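PDB 5DS0: peptidase M42 from Thaumarchaeota archaeon SCGC AB-539-E09, which probably removes amino acids from the N-termini of peptides as a cobalt-loaded TET aminopeptidase of the M42 family, assembled from twelve subunits. Local coordinates for residues G81-N86 with I138-T143; F179-G184 with L236-A241; G261-D266 with S314-I319. All coordinates share one frame; numbering follows the deposited sequence.

Interaction 1 of 3, residues G81-N86 with I138-T143; sequences GYLTFN and IDIGAT
Leu83 and Ile138 form an antiparallel hydrogen-bonded pair, with Leu83 N donating almost straight (176°) to Ile138 O at 2.9 Å; the return bond from Ile138 N to Leu83 O is less certain, as that oxygen's position is doubtful. On the face of these two residues, CB of Leu83 rests against CB of Ile138, and Leu83 CD1 reaches on to Ile140 CG2 at 3.9 Å. The Phe85 ring crosses the Ile138 side chain at about a right angle, its CD2 nearest to Ile138 CD1. On the other face Tyr82 and Asp139 run side by side, the carboxylate plane turned 48° from the ring, and Tyr82 CE2 lies 3.4 Å from Asp139 CG. With CG anti to the backbone N (chi1 -176°), Asp139 takes the N-H of Gly141 on OD1 at 2.8 Å, an Asx turn that bends the chain as the strand ends. Arg322 and His323 of a second subunit bind the same carboxylate. An asparagine here would probably leave that neighbouring arginine without its charged mate. The contact pairs two barrel strands by backbone bonds, with apolar side chains packed on one face, while a buried acid on the other ties the strand end to a neighbouring subunit.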
loop_
_atom_site.group_PDB
_atom_site.type_symbol
_atom_site.label_atom_id
_atom_site.label_comp_id
_atom_site.label_asym_id
_atom_site.label_seq_id
_atom_site.Cartn_x
_atom_site.Cartn_y
_atom_site.Cartn_z
ATOM N N GLY C 81 -20.987 -33.463 2.604
ATOM C CA GLY C 81 -22.407 -33.318 2.967
ATOM C C GLY C 81 -22.886 -31.900 3.217
ATOM O O GLY C 81 -23.872 -31.666 3.937
ATOM N N TYR C 82 -22.180 -30.949 2.629
ATOM C CA TYR C 82 -22.508 -29.544 2.756
ATOM C C TYR C 82 -23.054 -29.100 1.427
ATOM O O TYR C 82 -22.736 -29.679 0.401
ATOM C CB TYR C 82 -21.264 -28.739 3.126
ATOM C CG TYR C 82 -20.875 -28.929 4.571
ATOM C CD1 TYR C 82 -20.178 -30.057 4.992
ATOM C CD2 TYR C 82 -21.233 -27.980 5.539
ATOM C CE1 TYR C 82 -19.838 -30.232 6.327
ATOM C CE2 TYR C 82 -20.888 -28.138 6.877
ATOM C CZ TYR C 82 -20.194 -29.264 7.268
ATOM O OH TYR C 82 -19.861 -29.401 8.599
ATOM N N LEU C 83 -23.874 -28.066 1.445
ATOM C CA LEU C 83 -24.429 -27.546 0.222
ATOM C C LEU C 83 -23.749 -26.240 -0.103
ATOM O O LEU C 83 -23.529 -25.446 0.782
ATOM C CB LEU C 83 -25.920 -27.290 0.393
ATOM C CG LEU C 83 -26.708 -28.398 1.096
ATOM C CD1 LEU C 83 -28.177 -28.031 1.208
ATOM C CD2 LEU C 83 -26.567 -29.745 0.406
ATOM N N THR C 84 -23.433 -26.013 -1.368
ATOM C CA THR C 84 -23.093 -24.672 -1.835
ATOM C C THR C 84 -24.372 -24.081 -2.398
ATOM O O THR C 84 -25.304 -24.807 -2.724
ATOM C CB THR C 84 -22.021 -24.687 -2.930
ATOM O OG1 THR C 84 -22.484 -25.472 -4.041
ATOM C CG2 THR C 84 -20.733 -25.285 -2.396
ATOM N N PHE C 85 -24.429 -22.762 -2.509
ATOM C CA PHE C 85 -25.646 -22.112 -2.976
ATOM C C PHE C 85 -25.348 -20.865 -3.798
ATOM O O PHE C 85 -24.324 -20.236 -3.601
ATOM C CB PHE C 85 -26.524 -21.735 -1.778
ATOM C CG PHE C 85 -25.867 -20.787 -0.817
ATOM C CD1 PHE C 85 -25.935 -19.414 -1.014
ATOM C CD2 PHE C 85 -25.185 -21.258 0.269
ATOM C CE1 PHE C 85 -25.319 -18.537 -0.141
ATOM C CE2 PHE C 85 -24.569 -20.392 1.155
ATOM C CZ PHE C 85 -24.633 -19.028 0.952
ATOM N N ASN C 86 -26.270 -20.499 -4.673
ATOM C CA ASN C 86 -26.271 -19.176 -5.260
ATOM C C ASN C 86 -27.380 -18.366 -4.645
ATOM O O ASN C 86 -28.366 -18.921 -4.154
ATOM C CB ASN C 86 -26.449 -19.266 -6.757
ATOM C CG ASN C 86 -25.149 -19.602 -7.465
ATOM O OD1 ASN C 86 -24.166 -18.898 -7.307
ATOM N ND2 ASN C 86 -25.142 -20.677 -8.240
ATOM N N ILE C 138 -24.079 -24.310 3.249
ATOM C CA ILE C 138 -25.156 -24.610 4.144
ATOM C C ILE C 138 -24.887 -25.960 4.751
ATOM O O ILE C 138 -24.631 -26.942 4.049
ATOM C CB ILE C 138 -26.493 -24.570 3.394
ATOM C CG1 ILE C 138 -26.814 -23.116 3.055
ATOM C CG2 ILE C 138 -27.620 -25.150 4.223
ATOM C CD1 ILE C 138 -27.693 -22.972 1.849
ATOM N N ASP C 139 -24.970 -25.987 6.072
ATOM C CA ASP C 139 -24.772 -27.180 6.856
ATOM C C ASP C 139 -26.136 -27.688 7.225
ATOM O O ASP C 139 -26.898 -26.989 7.887
ATOM C CB ASP C 139 -23.988 -26.832 8.115
ATOM C CG ASP C 139 -23.644 -28.043 8.949
ATOM O OD1 ASP C 139 -24.146 -29.155 8.666
ATOM O OD2 ASP C 139 -22.851 -27.890 9.898
ATOM N N ILE C 140 -26.438 -28.918 6.821
ATOM C CA ILE C 140 -27.734 -29.526 7.134
ATOM C C ILE C 140 -27.595 -30.695 8.111
ATOM O O ILE C 140 -28.528 -31.485 8.267
ATOM C CB ILE C 140 -28.478 -29.983 5.864
ATOM C CG1 ILE C 140 -27.641 -31.002 5.089
ATOM C CG2 ILE C 140 -28.782 -28.790 4.984
ATOM C CD1 ILE C 140 -28.419 -31.776 4.049
ATOM N N GLY C 141 -26.450 -30.781 8.780
ATOM C CA GLY C 141 -26.222 -31.794 9.803
ATOM C C GLY C 141 -25.805 -33.122 9.220
ATOM O O GLY C 141 -25.823 -34.146 9.911
ATOM N N ALA C 142 -25.398 -33.102 7.956
ATOM C CA ALA C 142 -24.999 -34.327 7.281
ATOM C C ALA C 142 -23.516 -34.561 7.501
ATOM O O ALA C 142 -22.773 -33.621 7.768
ATOM C CB ALA C 142 -25.313 -34.238 5.802
ATOM N N THR C 143 -23.104 -35.822 7.408
ATOM C CA THR C 143 -21.703 -36.209 7.629
ATOM C C THR C 143 -21.047 -36.808 6.377
ATOM O O THR C 143 -19.913 -37.246 6.436
ATOM C CB THR C 143 -21.577 -37.212 8.802
ATOM O OG1 THR C 143 -22.410 -38.342 8.548
ATOM C CG2 THR C 143 -22.007 -36.580 10.111
#

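Interaction 2 of 3, residues F179-G184 with L236-A241; sequences FDDRIG and LEVDIA. With CO (cobalt (II) ion), chain T; CO (cobalt (II) ion), chain U.
Asp180 carries its carboxylate anti to the backbone N (chi1 179°), while Glu237 starts out from the far side of its strand and bends at chi2 (-66°), so that both acids converge on one cobalt ion. Asp180 OD1 binds this ion at 2.0 Å. Glu237 grips it with both oxygens, OE2 at 2.2 Å and OE1 at 2.5 Å; His66 also binds it, and Glu214 belongs to the same site. The second oxygen of Asp180, OD2, binds the other cobalt at 1.9 Å, which makes the aspartate a bridge between the two metals; Glu215 and His325 also hold that second ion. The Asp180 and Glu237 carboxylates are steeply turned against each other, and the shared cation would offset the repulsion between Asp180 OD1 and Glu237 OE1, 2.9 Å from each other. Glu237 OE1 also accepts the N-H of Val238 through its anti lone pair, which limits the rotation of the carboxylate. Asp181 follows a cis peptide bond, and its carboxylate stacks on that of Glu237 with the planes 7° apart. Val238 inserts its two methyls against the start of the helix: CG2 lies 3.6 Å from Asp180 CB, and CG1 meets Ile183 CG2 at 3.8 Å. Gly184 has no side chain, which lets the helix come close to the strand; a CB there would run into Leu236 O. A bridging aspartate followed by a cis peptide, at the start of a helix beside the central sheet, is characteristic of the two-metal centre of M42 and related clan MH aminopeptidases.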
loop_
_atom_site.group_PDB
_atom_site.type_symbol
_atom_site.label_atom_id
_atom_site.label_comp_id
_atom_site.label_asym_id
_atom_site.label_seq_id
_atom_site.Cartn_x
_atom_site.Cartn_y
_atom_site.Cartn_z
ATOM N N PHE C 179 -41.307 -9.186 4.184
ATOM C CA PHE C 179 -42.141 -7.996 4.082
ATOM C C PHE C 179 -42.007 -7.414 2.677
ATOM O O PHE C 179 -42.990 -6.968 2.113
ATOM C CB PHE C 179 -41.768 -6.949 5.117
ATOM C CG PHE C 179 -42.148 -7.319 6.520
ATOM C CD1 PHE C 179 -43.415 -7.786 6.811
ATOM C CD2 PHE C 179 -41.251 -7.161 7.556
ATOM C CE1 PHE C 179 -43.766 -8.111 8.103
ATOM C CE2 PHE C 179 -41.603 -7.485 8.851
ATOM C CZ PHE C 179 -42.858 -7.971 9.121
ATOM N N ASP C 180 -40.796 -7.436 2.131
ATOM C CA ASP C 180 -40.540 -7.052 0.763
ATOM C C ASP C 180 -40.815 -8.264 -0.097
ATOM O O ASP C 180 -39.982 -9.166 -0.135
ATOM C CB ASP C 180 -39.075 -6.631 0.638
ATOM C CG ASP C 180 -38.681 -6.237 -0.765
ATOM O OD1 ASP C 180 -39.569 -6.036 -1.628
ATOM O OD2 ASP C 180 -37.455 -6.120 -1.004
ATOM N N ASP C 181 -41.949 -8.333 -0.799
ATOM C CA ASP C 181 -42.973 -7.292 -0.850
ATOM C C ASP C 181 -44.370 -7.890 -0.617
ATOM O O ASP C 181 -45.352 -7.508 -1.253
ATOM C CB ASP C 181 -42.892 -6.576 -2.187
ATOM C CG ASP C 181 -43.814 -5.360 -2.286
ATOM O OD1 ASP C 181 -44.232 -4.808 -1.246
ATOM O OD2 ASP C 181 -44.096 -4.966 -3.435
ATOM N N ARG C 182 -44.449 -8.825 0.322
ATOM C CA ARG C 182 -45.714 -9.458 0.651
ATOM C C ARG C 182 -46.584 -8.497 1.429
ATOM O O ARG C 182 -47.814 -8.602 1.377
ATOM C CB ARG C 182 -45.496 -10.771 1.395
ATOM C CG ARG C 182 -45.002 -11.856 0.448
ATOM C CD ARG C 182 -44.568 -13.134 1.139
ATOM N NE ARG C 182 -43.695 -13.920 0.277
ATOM C CZ ARG C 182 -43.014 -14.999 0.659
ATOM N NH1 ARG C 182 -43.123 -15.468 1.894
ATOM N NH2 ARG C 182 -42.220 -15.623 -0.206
ATOM N N ILE C 183 -45.970 -7.526 2.099
ATOM C CA ILE C 183 -46.748 -6.491 2.744
ATOM C C ILE C 183 -47.451 -5.640 1.691
ATOM O O ILE C 183 -48.581 -5.211 1.906
ATOM C CB ILE C 183 -45.915 -5.609 3.699
ATOM C CG1 ILE C 183 -46.827 -4.851 4.656
ATOM C CG2 ILE C 183 -45.072 -4.611 2.935
ATOM C CD1 ILE C 183 -47.593 -5.742 5.630
ATOM N N GLY C 184 -46.805 -5.415 0.551
ATOM C CA GLY C 184 -47.452 -4.720 -0.566
ATOM C C GLY C 184 -48.604 -5.526 -1.152
ATOM O O GLY C 184 -49.663 -4.978 -1.462
ATOM N N LEU C 236 -46.891 -1.045 -5.058
ATOM C CA LEU C 236 -46.709 -1.058 -3.609
ATOM C C LEU C 236 -45.444 -1.794 -3.282
ATOM O O LEU C 236 -45.243 -2.908 -3.737
ATOM C CB LEU C 236 -47.878 -1.746 -2.948
ATOM C CG LEU C 236 -49.162 -0.983 -3.232
ATOM C CD1 LEU C 236 -50.410 -1.850 -3.181
ATOM C CD2 LEU C 236 -49.275 0.154 -2.256
ATOM N N GLU C 237 -44.572 -1.149 -2.530
ATOM C CA GLU C 237 -43.265 -1.696 -2.212
ATOM C C GLU C 237 -42.934 -1.341 -0.770
ATOM O O GLU C 237 -43.727 -0.701 -0.080
ATOM C CB GLU C 237 -42.189 -1.120 -3.139
ATOM C CG GLU C 237 -41.686 -2.040 -4.245
ATOM C CD GLU C 237 -40.909 -3.295 -3.806
ATOM O OE1 GLU C 237 -40.671 -3.532 -2.614
ATOM O OE2 GLU C 237 -40.501 -4.044 -4.713
ATOM N N VAL C 238 -41.761 -1.774 -0.332
ATOM C CA VAL C 238 -41.217 -1.341 0.917
ATOM C C VAL C 238 -40.227 -0.218 0.634
ATOM O O VAL C 238 -39.756 -0.066 -0.476
ATOM C CB VAL C 238 -40.512 -2.489 1.651
ATOM C CG1 VAL C 238 -41.517 -3.535 2.063
ATOM C CG2 VAL C 238 -39.419 -3.097 0.795
ATOM N N ASP C 239 -39.949 0.580 1.654
ATOM C CA ASP C 239 -38.950 1.629 1.583
ATOM C C ASP C 239 -37.927 1.292 2.640
ATOM O O ASP C 239 -38.284 0.780 3.712
ATOM C CB ASP C 239 -39.586 2.990 1.903
ATOM C CG ASP C 239 -39.138 4.098 0.954
ATOM O OD1 ASP C 239 -37.935 4.139 0.587
ATOM O OD2 ASP C 239 -40.001 4.942 0.592
ATOM N N ILE C 240 -36.658 1.534 2.346
ATOM C CA ILE C 240 -35.630 1.336 3.337
ATOM C C ILE C 240 -35.819 2.442 4.353
ATOM O O ILE C 240 -35.783 3.615 4.005
ATOM C CB ILE C 240 -34.219 1.407 2.742
ATOM C CG1 ILE C 240 -33.963 0.254 1.754
ATOM C CG2 ILE C 240 -33.190 1.354 3.859
ATOM C CD1 ILE C 240 -33.967 0.664 0.289
ATOM N N ALA C 241 -36.041 2.070 5.607
ATOM C CA ALA C 241 -36.328 3.045 6.645
ATOM C C ALA C 241 -35.050 3.472 7.333
ATOM O O ALA C 241 -34.333 2.631 7.902
ATOM C CB ALA C 241 -37.290 2.471 7.656
HETATM CO CO CO T . -39.217 -5.332 -3.465
HETATM CO CO CO U . -36.542 -6.165 -2.630
#

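Interaction 3 of 3, residues G261-D266 with S314-I319; sequences GLVTYD and SVVITI
Val263 meets the strand 314-319 on the face it shares with Val316 and Thr318. Its CB lies 3.9 Å from Val316 CB and 3.7 Å from Val316 O. From there CG2, anti to the carbonyl carbon, extends over the neighbouring strand, touching Val316 CB at 3.7 Å and the CG2 methyl of Thr318 at the same distance, the Val263 and Thr318 side chains crossing at about a right angle. On the opposite face Leu262 CD1 packs on Val315 CG2 at 3.5 Å, next to helix 273-285, which covers the leucine. The backbones pair antiparallel: Gly261 N donates to Thr318 O at 2.7 Å, Thr318 N returns a bond to Gly261 O, and Val263 N donates to Val316 O. Glycine at 261 suits the place where Thr318 puts OG1 between its backbone N and carbonyl carbon (chi1 62°), since a CB there would clash with that hydroxyl. Thr318 OG1 is hydrogen-bonded to Asp239 OD2 on the next strand. The contact therefore joins strand 261-263 to the central sheet through backbone bonds flanked by apolar side chains, with the buried threonine hydroxyl satisfied by a neighbouring acid.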
loop_
_atom_site.group_PDB
_atom_site.type_symbol
_atom_site.label_atom_id
_atom_site.label_comp_id
_atom_site.label_asym_id
_atom_site.label_seq_id
_atom_site.Cartn_x
_atom_site.Cartn_y
_atom_site.Cartn_z
ATOM N N GLY C 261 -44.921 5.960 2.332
ATOM C CA GLY C 261 -44.059 6.809 1.544
ATOM C C GLY C 261 -44.568 6.946 0.131
ATOM O O GLY C 261 -45.355 6.134 -0.350
ATOM N N LEU C 262 -44.120 8.002 -0.531
ATOM C CA LEU C 262 -44.365 8.194 -1.952
ATOM C C LEU C 262 -43.030 8.449 -2.604
ATOM O O LEU C 262 -42.297 9.356 -2.226
ATOM C CB LEU C 262 -45.277 9.382 -2.170
ATOM C CG LEU C 262 -45.543 9.684 -3.633
ATOM C CD1 LEU C 262 -46.434 8.615 -4.230
ATOM C CD2 LEU C 262 -46.204 11.041 -3.781
ATOM N N VAL C 263 -42.707 7.634 -3.584
ATOM C CA VAL C 263 -41.403 7.705 -4.201
ATOM C C VAL C 263 -41.437 8.756 -5.297
ATOM O O VAL C 263 -42.175 8.600 -6.284
ATOM C CB VAL C 263 -40.990 6.350 -4.792
ATOM C CG1 VAL C 263 -39.632 6.450 -5.462
ATOM C CG2 VAL C 263 -40.954 5.294 -3.718
ATOM N N THR C 264 -40.592 9.764 -5.150
ATOM C CA THR C 264 -40.490 10.864 -6.086
ATOM C C THR C 264 -39.429 10.645 -7.162
ATOM O O THR C 264 -39.372 11.391 -8.138
ATOM C CB THR C 264 -40.109 12.149 -5.345
ATOM O OG1 THR C 264 -38.862 11.962 -4.658
ATOM C CG2 THR C 264 -41.175 12.506 -4.335
ATOM N N TYR C 265 -38.546 9.666 -6.947
ATOM C CA TYR C 265 -37.516 9.303 -7.914
ATOM C C TYR C 265 -36.861 7.996 -7.510
ATOM O O TYR C 265 -36.574 7.783 -6.351
ATOM C CB TYR C 265 -36.429 10.381 -8.041
ATOM C CG TYR C 265 -35.235 9.873 -8.798
ATOM C CD1 TYR C 265 -35.296 9.703 -10.168
ATOM C CD2 TYR C 265 -34.059 9.506 -8.150
ATOM C CE1 TYR C 265 -34.212 9.209 -10.883
ATOM C CE2 TYR C 265 -32.969 8.998 -8.855
ATOM C CZ TYR C 265 -33.057 8.861 -10.222
ATOM O OH TYR C 265 -32.016 8.367 -10.954
ATOM N N ASP C 266 -36.640 7.118 -8.479
ATOM C CA ASP C 266 -35.810 5.951 -8.255
ATOM C C ASP C 266 -35.083 5.588 -9.544
ATOM O O ASP C 266 -35.368 6.141 -10.612
ATOM C CB ASP C 266 -36.600 4.784 -7.605
ATOM C CG ASP C 266 -37.536 4.039 -8.573
ATOM O OD1 ASP C 266 -37.005 3.394 -9.494
ATOM O OD2 ASP C 266 -38.792 4.036 -8.396
ATOM N N SER C 314 -47.360 5.933 -13.638
ATOM C CA SER C 314 -47.222 5.087 -12.464
ATOM C C SER C 314 -46.570 5.822 -11.329
ATOM O O SER C 314 -45.881 6.824 -11.531
ATOM C CB SER C 314 -46.378 3.852 -12.785
ATOM O OG SER C 314 -46.793 3.266 -14.003
ATOM N N VAL C 315 -46.795 5.304 -10.132
ATOM C CA VAL C 315 -46.223 5.879 -8.943
ATOM C C VAL C 315 -45.976 4.754 -7.950
ATOM O O VAL C 315 -46.713 3.795 -7.927
ATOM C CB VAL C 315 -47.160 6.977 -8.391
ATOM C CG1 VAL C 315 -48.229 6.409 -7.473
ATOM C CG2 VAL C 315 -46.368 8.051 -7.688
ATOM N N VAL C 316 -44.915 4.863 -7.158
ATOM C CA VAL C 316 -44.638 3.853 -6.133
ATOM C C VAL C 316 -45.013 4.366 -4.751
ATOM O O VAL C 316 -44.595 5.440 -4.338
ATOM C CB VAL C 316 -43.162 3.440 -6.092
ATOM C CG1 VAL C 316 -42.948 2.332 -5.083
ATOM C CG2 VAL C 316 -42.683 2.993 -7.461
ATOM N N ILE C 317 -45.810 3.570 -4.049
ATOM C CA ILE C 317 -46.232 3.878 -2.695
ATOM C C ILE C 317 -45.632 2.829 -1.788
ATOM O O ILE C 317 -45.718 1.649 -2.087
ATOM C CB ILE C 317 -47.750 3.854 -2.588
ATOM C CG1 ILE C 317 -48.323 5.035 -3.369
ATOM C CG2 ILE C 317 -48.177 3.930 -1.135
ATOM C CD1 ILE C 317 -49.809 4.948 -3.661
ATOM N N THR C 318 -45.070 3.252 -0.662
ATOM C CA THR C 318 -44.225 2.366 0.134
ATOM C C THR C 318 -44.577 2.303 1.600
ATOM O O THR C 318 -45.087 3.266 2.166
ATOM C CB THR C 318 -42.750 2.808 0.074
ATOM O OG1 THR C 318 -42.624 4.125 0.624
ATOM C CG2 THR C 318 -42.244 2.812 -1.359
ATOM N N ILE C 319 -44.311 1.156 2.207
ATOM C CA ILE C 319 -44.334 1.024 3.657
ATOM C C ILE C 319 -42.899 0.986 4.182
ATOM O O ILE C 319 -42.136 0.083 3.841
ATOM C CB ILE C 319 -45.064 -0.244 4.120
ATOM C CG1 ILE C 319 -46.556 -0.162 3.790
ATOM C CG2 ILE C 319 -44.907 -0.421 5.619
ATOM C CD1 ILE C 319 -46.900 -0.787 2.459
#

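The three contacts follow one another along the chain without overlap, each closing before the next opens. Interaction 1 stands apart in the closed six-stranded antiparallel barrel, its centre about 31 Å from that of interaction 2 and about 40 Å from that of interaction 3, on the opposite side of the chain's centre from the latter. Interactions 2 and 3, with centres about 11 Å apart, share the large mixed sheet, where strands 232-240 and 314-322 run side by side in parallel. They touch directly, through Glu237 O and Ile319 N among others. The metal-binding strand 232-240 is thus flanked by strand 314-322, which interaction 3 joins to strand 261-263. Barrel residues of interaction 1, Asp139 among them, bind neighbouring subunits of the twelve-chain assembly.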